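Local coordinates for protein VP24 (White spot syndrome virus, PDB 5HLJ) that serves as a major envelope protein of the virion, a trimer-forming beta-rich protein probably held in the viral membrane by a transmembrane helix, at residues T24-A29 / T158-L163; G31-F36 / G77-N82; E87-E92 / D152-D157. All coordinates share one frame; numbering follows the deposited sequence.

The three contacts sit close together on the beta framework of the subunit. Contact 1 pairs strands 19-28 and 161-170, and contact 2, centred about 13 Å from it, packs the start of the neighbouring strand 33-42 against the 77-82 loop; N26 O and N35 N, 2.7 Å apart, join the two. Contact 3 lies about 10 Å from the centre of contact 1, where I155 CG2 reaches R160 CB at 3.7 Å and L91 CD2 reaches G27 CA. Contacts 2 and 3, whose centres are about 12 Å apart, are linked by E92: its OE1 stands 2.7 Å from H79 ND1 and its OE2 2.7 Å from T80 N. Both also include residues that bond to another subunit.

Contact 1: residues T24-A29 / T158-L163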
loop_
_atom_site.group_PDB
_atom_site.type_symbol
_atom_site.label_atom_id
_atom_site.label_comp_id
_atom_site.label_asym_id
_atom_site.label_seq_id
_atom_site.Cartn_x
_atom_site.Cartn_y
_atom_site.Cartn_z
ATOM N N THR A 24 -9.620 -12.687 3.542
ATOM C CA THR A 24 -8.978 -13.240 4.721
ATOM C C THR A 24 -8.148 -14.469 4.358
ATOM O O THR A 24 -8.564 -15.268 3.530
ATOM C CB THR A 24 -10.035 -13.582 5.789
ATOM O OG1 THR A 24 -10.676 -12.369 6.197
ATOM C CG2 THR A 24 -9.401 -14.198 6.994
ATOM N N ILE A 25 -6.962 -14.599 4.950
ATOM C CA ILE A 25 -6.096 -15.759 4.702
ATOM C C ILE A 25 -5.398 -16.244 5.970
ATOM O O ILE A 25 -5.123 -15.459 6.890
ATOM C CB ILE A 25 -4.982 -15.470 3.659
ATOM C CG1 ILE A 25 -4.053 -14.370 4.166
ATOM C CG2 ILE A 25 -5.552 -15.158 2.270
ATOM C CD1 ILE A 25 -2.995 -13.952 3.169
ATOM N N ASN A 26 -5.093 -17.540 6.005
ATOM C CA ASN A 26 -4.330 -18.117 7.107
ATOM C C ASN A 26 -3.043 -18.785 6.633
ATOM O O ASN A 26 -3.012 -19.410 5.580
ATOM C CB ASN A 26 -5.175 -19.139 7.877
ATOM C CG ASN A 26 -6.348 -18.504 8.596
ATOM O OD1 ASN A 26 -6.169 -17.722 9.523
ATOM N ND2 ASN A 26 -7.557 -18.848 8.175
ATOM N N GLY A 27 -1.978 -18.645 7.411
ATOM C CA GLY A 27 -0.771 -19.410 7.162
ATOM C C GLY A 27 -0.971 -20.890 7.463
ATOM O O GLY A 27 -1.689 -21.246 8.394
ATOM N N VAL A 28 -0.348 -21.746 6.658
ATOM C CA VAL A 28 -0.329 -23.186 6.899
ATOM C C VAL A 28 1.114 -23.684 7.002
ATOM O O VAL A 28 1.795 -23.787 5.983
ATOM C CB VAL A 28 -1.028 -23.970 5.772
ATOM C CG1 VAL A 28 -1.011 -25.455 6.080
ATOM C CG2 VAL A 28 -2.443 -23.475 5.567
ATOM N N ALA A 29 1.570 -23.989 8.219
ATOM C CA ALA A 29 2.948 -24.458 8.454
ATOM C C ALA A 29 3.345 -25.608 7.520
ATOM O O ALA A 29 4.347 -25.524 6.816
ATOM C CB ALA A 29 3.132 -24.875 9.924
ATOM N N THR A 158 -0.747 -19.776 16.714
ATOM C CA THR A 158 -0.982 -18.599 17.537
ATOM C C THR A 158 -0.996 -17.315 16.714
ATOM O O THR A 158 -1.532 -16.301 17.156
ATOM C CB THR A 158 0.085 -18.455 18.652
ATOM O OG1 THR A 158 1.396 -18.366 18.072
ATOM C CG2 THR A 158 0.031 -19.641 19.584
ATOM N N ASN A 159 -0.418 -17.366 15.517
ATOM C CA ASN A 159 -0.078 -16.144 14.807
ATOM C C ASN A 159 -0.300 -16.227 13.287
ATOM O O ASN A 159 0.341 -15.502 12.525
ATOM C CB ASN A 159 1.389 -15.776 15.104
ATOM C CG ASN A 159 2.382 -16.806 14.558
ATOM O OD1 ASN A 159 1.991 -17.792 13.925
ATOM N ND2 ASN A 159 3.669 -16.568 14.774
ATOM N N ARG A 160 -1.197 -17.104 12.847
ATOM C CA ARG A 160 -1.315 -17.402 11.422
ATOM C C ARG A 160 -2.370 -16.586 10.664
ATOM O O ARG A 160 -2.488 -16.714 9.448
ATOM C CB ARG A 160 -1.631 -18.887 11.230
ATOM C CG ARG A 160 -3.023 -19.280 11.694
ATOM C CD ARG A 160 -3.222 -20.774 11.546
ATOM N NE ARG A 160 -4.587 -21.105 11.152
ATOM C CZ ARG A 160 -5.500 -21.629 11.958
ATOM N NH1 ARG A 160 -5.192 -21.911 13.221
ATOM N NH2 ARG A 160 -6.719 -21.885 11.489
ATOM N N HIS A 161 -3.141 -15.765 11.370
ATOM C CA HIS A 161 -4.280 -15.103 10.755
ATOM C C HIS A 161 -3.923 -13.781 10.073
ATOM O O HIS A 161 -3.376 -12.891 10.716
ATOM C CB HIS A 161 -5.359 -14.860 11.803
ATOM C CG HIS A 161 -6.697 -14.538 11.216
ATOM N ND1 HIS A 161 -7.308 -15.344 10.277
ATOM C CD2 HIS A 161 -7.547 -13.506 11.438
ATOM C CE1 HIS A 161 -8.478 -14.828 9.953
ATOM N NE2 HIS A 161 -8.646 -13.707 10.641
ATOM N N TYR A 162 -4.233 -13.659 8.779
ATOM C CA TYR A 162 -3.899 -12.446 8.034
ATOM C C TYR A 162 -5.050 -11.911 7.190
ATOM O O TYR A 162 -5.965 -12.646 6.812
ATOM C CB TYR A 162 -2.660 -12.687 7.146
ATOM C CG TYR A 162 -1.420 -12.633 7.993
ATOM C CD1 TYR A 162 -0.976 -13.761 8.711
ATOM C CD2 TYR A 162 -0.722 -11.448 8.140
ATOM C CE1 TYR A 162 0.149 -13.690 9.545
ATOM C CE2 TYR A 162 0.386 -11.369 8.956
ATOM C CZ TYR A 162 0.820 -12.487 9.658
ATOM O OH TYR A 162 1.930 -12.358 10.457
ATOM N N LEU A 163 -4.989 -10.608 6.928
ATOM C CA LEU A 163 -5.942 -9.914 6.067
ATOM C C LEU A 163 -5.207 -9.511 4.815
ATOM O O LEU A 163 -4.125 -8.937 4.890
ATOM C CB LEU A 163 -6.528 -8.691 6.765
ATOM C CG LEU A 163 -7.052 -8.958 8.177
ATOM C CD1 LEU A 163 -7.484 -7.667 8.891
ATOM C CD2 LEU A 163 -8.208 -9.943 8.079
#
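N26 and H161 face each other as a non-hydrogen-bonded antiparallel pair, and their side chains supply the polar link that the backbone omits there. From N26 CB, which lies 3.9 Å from R160 NE near the plane of that guanidinium, the chain runs to CG, which sits beside the backbone N; with chi1 and chi2 both at -66°, the amide comes to the edge of the H161 ring. OD1 accepts a hydrogen bond from H161 ND1 at 2.7 Å, nearly straight (170° at the hydrogen). The oxygen lies almost in the ring plane, although the donor is tilted from the carbonyl plane of the amide; amide and ring planes are 29° apart. ND2, at the other branch, stays farther from the ring.

On either side of N26 the backbones are hydrogen-bonded: I25 and Y162 exchange two bonds, I25 N to Y162 O at 2.9 Å and Y162 N to I25 O at 2.8 Å, and G27 N reaches R160 O. On the sheet face carrying I25 and Y162, I25 CG1 packs on Y162 CB at 3.7 Å, with L112 touching both side chains from strand 105-114. R160 lays its CB and CD along G27 O, CD at 3.5 Å. V37 and N35 continue the sheet beyond T24 and N26. This is classic antiparallel ladder pairing, joining strand 19-28 to 161-170 within the mixed sheet of VP24.

Contact 2: residues G31-F36 / G77-N82; sequences GNHFNF and GDHTLN
H33 and H79 lay their imidazoles over one another in an offset stack, the centroids 4.1 Å apart and the planes 23° from parallel. The side chains arrive from opposite directions, each with CG beside the backbone N, which swings the ring ends toward each other. The overlap is toward the rims: H79 CE1 stands above a face of H33, while H33 NE2 stands above a face of H79.

Each ring also spends an edge N-H on a backbone carbonyl of the facing segment. H33 NE2 donates to D78 O at 2.7 Å, nearly straight at 170° and almost in the H33 ring plane. H79 NE2 donates to G31 O, also at 2.7 Å but more bent, 138° at the hydrogen, with G31 O close to the plane of the H79 ring. N32 O adds a second carbonyl at the H79 edge, 3.3 Å from CE1. These reciprocal bonds help fix the rotation of both rings, and H79 ND1 is hydrogen-bonded to E92 OE1, which holds H79 at both nitrogens.

N32 turns its amide away to E90 O. N32 and H33 both face V28, forming a G1 beta bulge where strand 33-42 begins, while D78 centres an inverse gamma turn: a bulge and a turn pinned together by stacked histidines.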
loop_
_atom_site.group_PDB
_atom_site.type_symbol
_atom_site.label_atom_id
_atom_site.label_comp_id
_atom_site.label_asym_id
_atom_site.label_seq_id
_atom_site.Cartn_x
_atom_site.Cartn_y
_atom_site.Cartn_z
ATOM N N GLY A 31 3.557 -27.290 4.380
ATOM C CA GLY A 31 3.394 -26.951 2.978
ATOM C C GLY A 31 3.883 -25.542 2.693
ATOM O O GLY A 31 4.051 -25.164 1.525
ATOM N N ASN A 32 4.107 -24.774 3.765
ATOM C CA ASN A 32 4.588 -23.402 3.667
ATOM C C ASN A 32 3.695 -22.559 2.753
ATOM O O ASN A 32 4.173 -21.899 1.834
ATOM C CB ASN A 32 6.036 -23.392 3.168
ATOM C CG ASN A 32 7.024 -23.856 4.227
ATOM O OD1 ASN A 32 7.098 -25.035 4.551
ATOM N ND2 ASN A 32 7.805 -22.925 4.756
ATOM N N HIS A 33 2.391 -22.602 3.006
ATOM C CA HIS A 33 1.429 -21.894 2.179
ATOM C C HIS A 33 0.589 -20.869 2.936
ATOM O O HIS A 33 0.519 -20.874 4.166
ATOM C CB HIS A 33 0.478 -22.880 1.508
ATOM C CG HIS A 33 1.049 -23.550 0.302
ATOM N ND1 HIS A 33 1.409 -24.877 0.290
ATOM C CD2 HIS A 33 1.314 -23.075 -0.939
ATOM C CE1 HIS A 33 1.866 -25.196 -0.909
ATOM N NE2 HIS A 33 1.814 -24.121 -1.672
ATOM N N PHE A 34 -0.053 -19.992 2.175
ATOM C CA PHE A 34 -1.179 -19.230 2.687
ATOM C C PHE A 34 -2.417 -19.919 2.179
ATOM O O PHE A 34 -2.393 -20.509 1.114
ATOM C CB PHE A 34 -1.148 -17.769 2.228
ATOM C CG PHE A 34 -0.281 -16.897 3.065
ATOM C CD1 PHE A 34 -0.662 -16.559 4.356
ATOM C CD2 PHE A 34 0.914 -16.406 2.566
ATOM C CE1 PHE A 34 0.134 -15.744 5.133
ATOM C CE2 PHE A 34 1.718 -15.595 3.342
ATOM C CZ PHE A 34 1.332 -15.266 4.626
ATOM N N ASN A 35 -3.504 -19.834 2.929
ATOM C CA ASN A 35 -4.739 -20.503 2.545
ATOM C C ASN A 35 -5.938 -19.562 2.691
ATOM O O ASN A 35 -6.121 -18.939 3.746
ATOM C CB ASN A 35 -4.922 -21.765 3.400
ATOM C CG ASN A 35 -5.973 -22.702 2.844
ATOM O OD1 ASN A 35 -6.186 -22.774 1.632
ATOM N ND2 ASN A 35 -6.635 -23.432 3.733
ATOM N N PHE A 36 -6.740 -19.433 1.632
ATOM C CA PHE A 36 -7.922 -18.567 1.690
ATOM C C PHE A 36 -8.926 -19.042 2.735
ATOM O O PHE A 36 -8.990 -20.227 3.045
ATOM C CB PHE A 36 -8.629 -18.497 0.342
ATOM C CG PHE A 36 -7.893 -17.705 -0.702
ATOM C CD1 PHE A 36 -7.549 -16.367 -0.474
ATOM C CD2 PHE A 36 -7.578 -18.281 -1.933
ATOM C CE1 PHE A 36 -6.882 -15.629 -1.448
ATOM C CE2 PHE A 36 -6.907 -17.554 -2.910
ATOM C CZ PHE A 36 -6.562 -16.216 -2.662
ATOM N N GLY A 77 5.082 -28.944 -4.175
ATOM C CA GLY A 77 5.004 -28.861 -5.617
ATOM C C GLY A 77 4.216 -27.660 -6.083
ATOM O O GLY A 77 4.516 -27.106 -7.129
ATOM N N ASP A 78 3.208 -27.253 -5.314
ATOM C CA ASP A 78 2.464 -26.030 -5.622
ATOM C C ASP A 78 3.244 -24.803 -5.112
ATOM O O ASP A 78 2.820 -24.133 -4.173
ATOM C CB ASP A 78 1.063 -26.085 -5.005
ATOM C CG ASP A 78 0.179 -27.176 -5.621
ATOM O OD1 ASP A 78 0.390 -27.552 -6.797
ATOM O OD2 ASP A 78 -0.751 -27.648 -4.924
ATOM N N HIS A 79 4.393 -24.536 -5.734
ATOM C CA HIS A 79 5.310 -23.475 -5.317
ATOM C C HIS A 79 6.088 -22.921 -6.499
ATOM O O HIS A 79 6.755 -23.682 -7.199
ATOM C CB HIS A 79 6.334 -23.979 -4.295
ATOM C CG HIS A 79 5.815 -24.117 -2.902
ATOM N ND1 HIS A 79 5.700 -23.050 -2.042
ATOM C CD2 HIS A 79 5.424 -25.209 -2.200
ATOM C CE1 HIS A 79 5.241 -23.471 -0.874
ATOM N NE2 HIS A 79 5.065 -24.782 -0.950
ATOM N N THR A 80 6.052 -21.608 -6.705
ATOM C CA THR A 80 6.967 -21.001 -7.666
ATOM C C THR A 80 8.231 -20.539 -6.956
ATOM O O THR A 80 9.164 -20.039 -7.589
ATOM C CB THR A 80 6.349 -19.805 -8.376
ATOM O OG1 THR A 80 5.992 -18.825 -7.388
ATOM C CG2 THR A 80 5.115 -20.226 -9.168
ATOM N N LEU A 81 8.245 -20.710 -5.640
ATOM C CA LEU A 81 9.275 -20.155 -4.775
ATOM C C LEU A 81 9.988 -21.235 -3.959
ATOM O O LEU A 81 9.347 -22.156 -3.460
ATOM C CB LEU A 81 8.645 -19.143 -3.820
ATOM C CG LEU A 81 8.701 -17.624 -4.006
ATOM C CD1 LEU A 81 8.837 -17.175 -5.453
ATOM C CD2 LEU A 81 7.488 -16.982 -3.306
ATOM N N ASN A 82 11.303 -21.111 -3.798
ATOM C CA ASN A 82 12.031 -22.000 -2.897
ATOM C C ASN A 82 11.765 -21.636 -1.456
ATOM O O ASN A 82 12.477 -20.825 -0.882
ATOM C CB ASN A 82 13.547 -21.947 -3.116
ATOM C CG ASN A 82 13.961 -22.368 -4.498
ATOM O OD1 ASN A 82 13.197 -23.004 -5.243
ATOM N ND2 ASN A 82 15.194 -22.016 -4.861
#

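Contact 3: residues E87-E92 / D152-D157; sequences ESKELE and DEDIDD
K89 and D154 bring their CA atoms to 4.6 Å where the two segments pass, and a backbone bond one residue along, I155 N to S88 O at 2.8 Å, ties them together, the donor standing above the carbonyl plane of S88.

S88 takes part in three of the hydrogen bonds across the contact, through its N, O and OG. Its OG, set between the backbone N and the carbonyl carbon (chi1 56°), points across to I155 O and donates to it at 2.9 Å. Its backbone N-H goes to the D154 carboxylate, meeting OD1 at 3.0 Å from above the plane of the group. D154 OD1 also lies near E87 CB, and 3.3 Å from K89 CG.

K89 is extended beyond CG; it crosses D154 obliquely and carries its CD past D152 O. The ammonium has a weak bond to D152 O at 3.3 Å, a sound bond to a water that donates weakly to E153 OE1, and a salt bridge with E87 OE1 at 3.6 Å. Deeper in, L91 CD2 packs on I155 CG1 at 3.9 Å, with F151 also against L91. The D152 carboxylate is turned to K127 of the third subunit, in a salt bridge.

Three acids, E87, D154 and E153, gather here, E87 OE1 and D154 OD1 as neighbouring like charges; the K89 ammonium probably offsets part of this, while the S88 bonds supply the directional hold.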
loop_
_atom_site.group_PDB
_atom_site.type_symbol
_atom_site.label_atom_id
_atom_site.label_comp_id
_atom_site.label_asym_id
_atom_site.label_seq_id
_atom_site.Cartn_x
_atom_site.Cartn_y
_atom_site.Cartn_z
ATOM N N GLU A 87 11.316 -25.120 8.060
ATOM C CA GLU A 87 10.704 -24.190 9.005
ATOM C C GLU A 87 9.403 -23.672 8.430
ATOM O O GLU A 87 8.998 -24.090 7.342
ATOM C CB GLU A 87 11.636 -23.027 9.307
ATOM C CG GLU A 87 12.892 -23.397 10.057
ATOM C CD GLU A 87 13.972 -22.338 9.918
ATOM O OE1 GLU A 87 13.782 -21.216 10.431
ATOM O OE2 GLU A 87 15.014 -22.625 9.287
ATOM N N SER A 88 8.743 -22.757 9.137
ATOM C CA SER A 88 7.522 -22.177 8.589
ATOM C C SER A 88 7.571 -20.642 8.596
ATOM O O SER A 88 6.604 -19.996 8.993
ATOM C CB SER A 88 6.297 -22.684 9.357
ATOM O OG SER A 88 6.430 -22.416 10.739
ATOM N N LYS A 89 8.698 -20.084 8.144
ATOM C CA LYS A 89 8.912 -18.637 8.063
ATOM C C LYS A 89 8.680 -18.112 6.655
ATOM O O LYS A 89 8.268 -16.962 6.465
ATOM C CB LYS A 89 10.329 -18.262 8.504
ATOM C CG LYS A 89 10.595 -18.616 9.922
ATOM C CD LYS A 89 11.994 -18.274 10.361
ATOM C CE LYS A 89 12.228 -18.878 11.746
ATOM N NZ LYS A 89 13.388 -18.296 12.453
ATOM N N GLU A 90 8.953 -18.963 5.674
ATOM C CA GLU A 90 8.833 -18.588 4.275
ATOM C C GLU A 90 7.576 -19.198 3.687
ATOM O O GLU A 90 7.462 -20.415 3.589
ATOM C CB GLU A 90 10.076 -19.024 3.504
ATOM C CG GLU A 90 11.360 -18.532 4.147
ATOM C CD GLU A 90 12.619 -18.867 3.344
ATOM O OE1 GLU A 90 12.602 -19.830 2.536
ATOM O OE2 GLU A 90 13.627 -18.145 3.523
ATOM N N LEU A 91 6.620 -18.342 3.324
ATOM C CA LEU A 91 5.288 -18.795 2.918
ATOM C C LEU A 91 4.917 -18.303 1.537
ATOM O O LEU A 91 5.348 -17.235 1.104
ATOM C CB LEU A 91 4.228 -18.330 3.918
ATOM C CG LEU A 91 3.828 -19.269 5.056
ATOM C CD1 LEU A 91 5.041 -19.691 5.865
ATOM C CD2 LEU A 91 2.789 -18.602 5.965
ATOM N N GLU A 92 4.102 -19.081 0.844
ATOM C CA GLU A 92 3.683 -18.694 -0.488
ATOM C C GLU A 92 2.175 -18.863 -0.640
ATOM O O GLU A 92 1.593 -19.829 -0.158
ATOM C CB GLU A 92 4.445 -19.508 -1.534
ATOM C CG GLU A 92 4.131 -19.146 -2.992
ATOM C CD GLU A 92 4.928 -19.976 -3.996
ATOM O OE1 GLU A 92 5.803 -20.779 -3.581
ATOM O OE2 GLU A 92 4.676 -19.832 -5.211
ATOM N N ASP A 152 9.967 -13.200 10.297
ATOM C CA ASP A 152 11.050 -13.333 11.277
ATOM C C ASP A 152 10.909 -14.641 12.055
ATOM O O ASP A 152 11.890 -15.374 12.243
ATOM C CB ASP A 152 11.051 -12.153 12.258
ATOM C CG ASP A 152 11.735 -10.918 11.697
ATOM O OD1 ASP A 152 12.158 -10.938 10.522
ATOM O OD2 ASP A 152 11.837 -9.909 12.425
ATOM N N GLU A 153 9.675 -14.918 12.485
ATOM C CA GLU A 153 9.343 -16.050 13.342
ATOM C C GLU A 153 8.451 -17.059 12.609
ATOM O O GLU A 153 7.654 -16.672 11.746
ATOM C CB GLU A 153 8.622 -15.574 14.607
ATOM C CG GLU A 153 9.445 -14.710 15.595
ATOM C CD GLU A 153 10.865 -15.234 15.854
ATOM O OE1 GLU A 153 11.056 -16.472 15.939
ATOM O OE2 GLU A 153 11.791 -14.401 15.994
ATOM N N ASP A 154 8.571 -18.339 12.973
ATOM C CA ASP A 154 7.729 -19.406 12.423
ATOM C C ASP A 154 6.249 -19.096 12.532
ATOM O O ASP A 154 5.767 -18.623 13.569
ATOM C CB ASP A 154 7.974 -20.748 13.141
ATOM C CG ASP A 154 9.283 -21.424 12.744
ATOM O OD1 ASP A 154 9.727 -21.337 11.572
ATOM O OD2 ASP A 154 9.868 -22.071 13.633
ATOM N N ILE A 155 5.516 -19.414 11.477
ATOM C CA ILE A 155 4.068 -19.369 11.550
ATOM C C ILE A 155 3.513 -20.662 12.174
ATOM O O ILE A 155 3.831 -21.768 11.729
ATOM C CB ILE A 155 3.458 -19.140 10.155
ATOM C CG1 ILE A 155 3.927 -17.787 9.603
ATOM C CG2 ILE A 155 1.936 -19.208 10.210
ATOM C CD1 ILE A 155 3.523 -16.618 10.482
ATOM N N ASP A 156 2.696 -20.510 13.211
ATOM C CA ASP A 156 2.004 -21.631 13.838
ATOM C C ASP A 156 0.556 -21.241 14.142
ATOM O O ASP A 156 0.017 -20.327 13.527
ATOM C CB ASP A 156 2.710 -22.061 15.121
ATOM C CG ASP A 156 2.798 -20.938 16.143
ATOM O OD1 ASP A 156 1.733 -20.435 16.584
ATOM O OD2 ASP A 156 3.934 -20.565 16.521
ATOM N N ASP A 157 -0.061 -21.903 15.117
ATOM C CA ASP A 157 -1.480 -21.682 15.389
ATOM C C ASP A 157 -1.775 -20.406 16.163
ATOM O O ASP A 157 -2.929 -20.000 16.272
ATOM C CB ASP A 157 -2.068 -22.865 16.158
ATOM C CG ASP A 157 -2.229 -24.088 15.298
ATOM O OD1 ASP A 157 -2.989 -23.998 14.304
ATOM O OD2 ASP A 157 -1.614 -25.134 15.620
HETATM O O HOH W 1 14.151 -16.694 14.742
#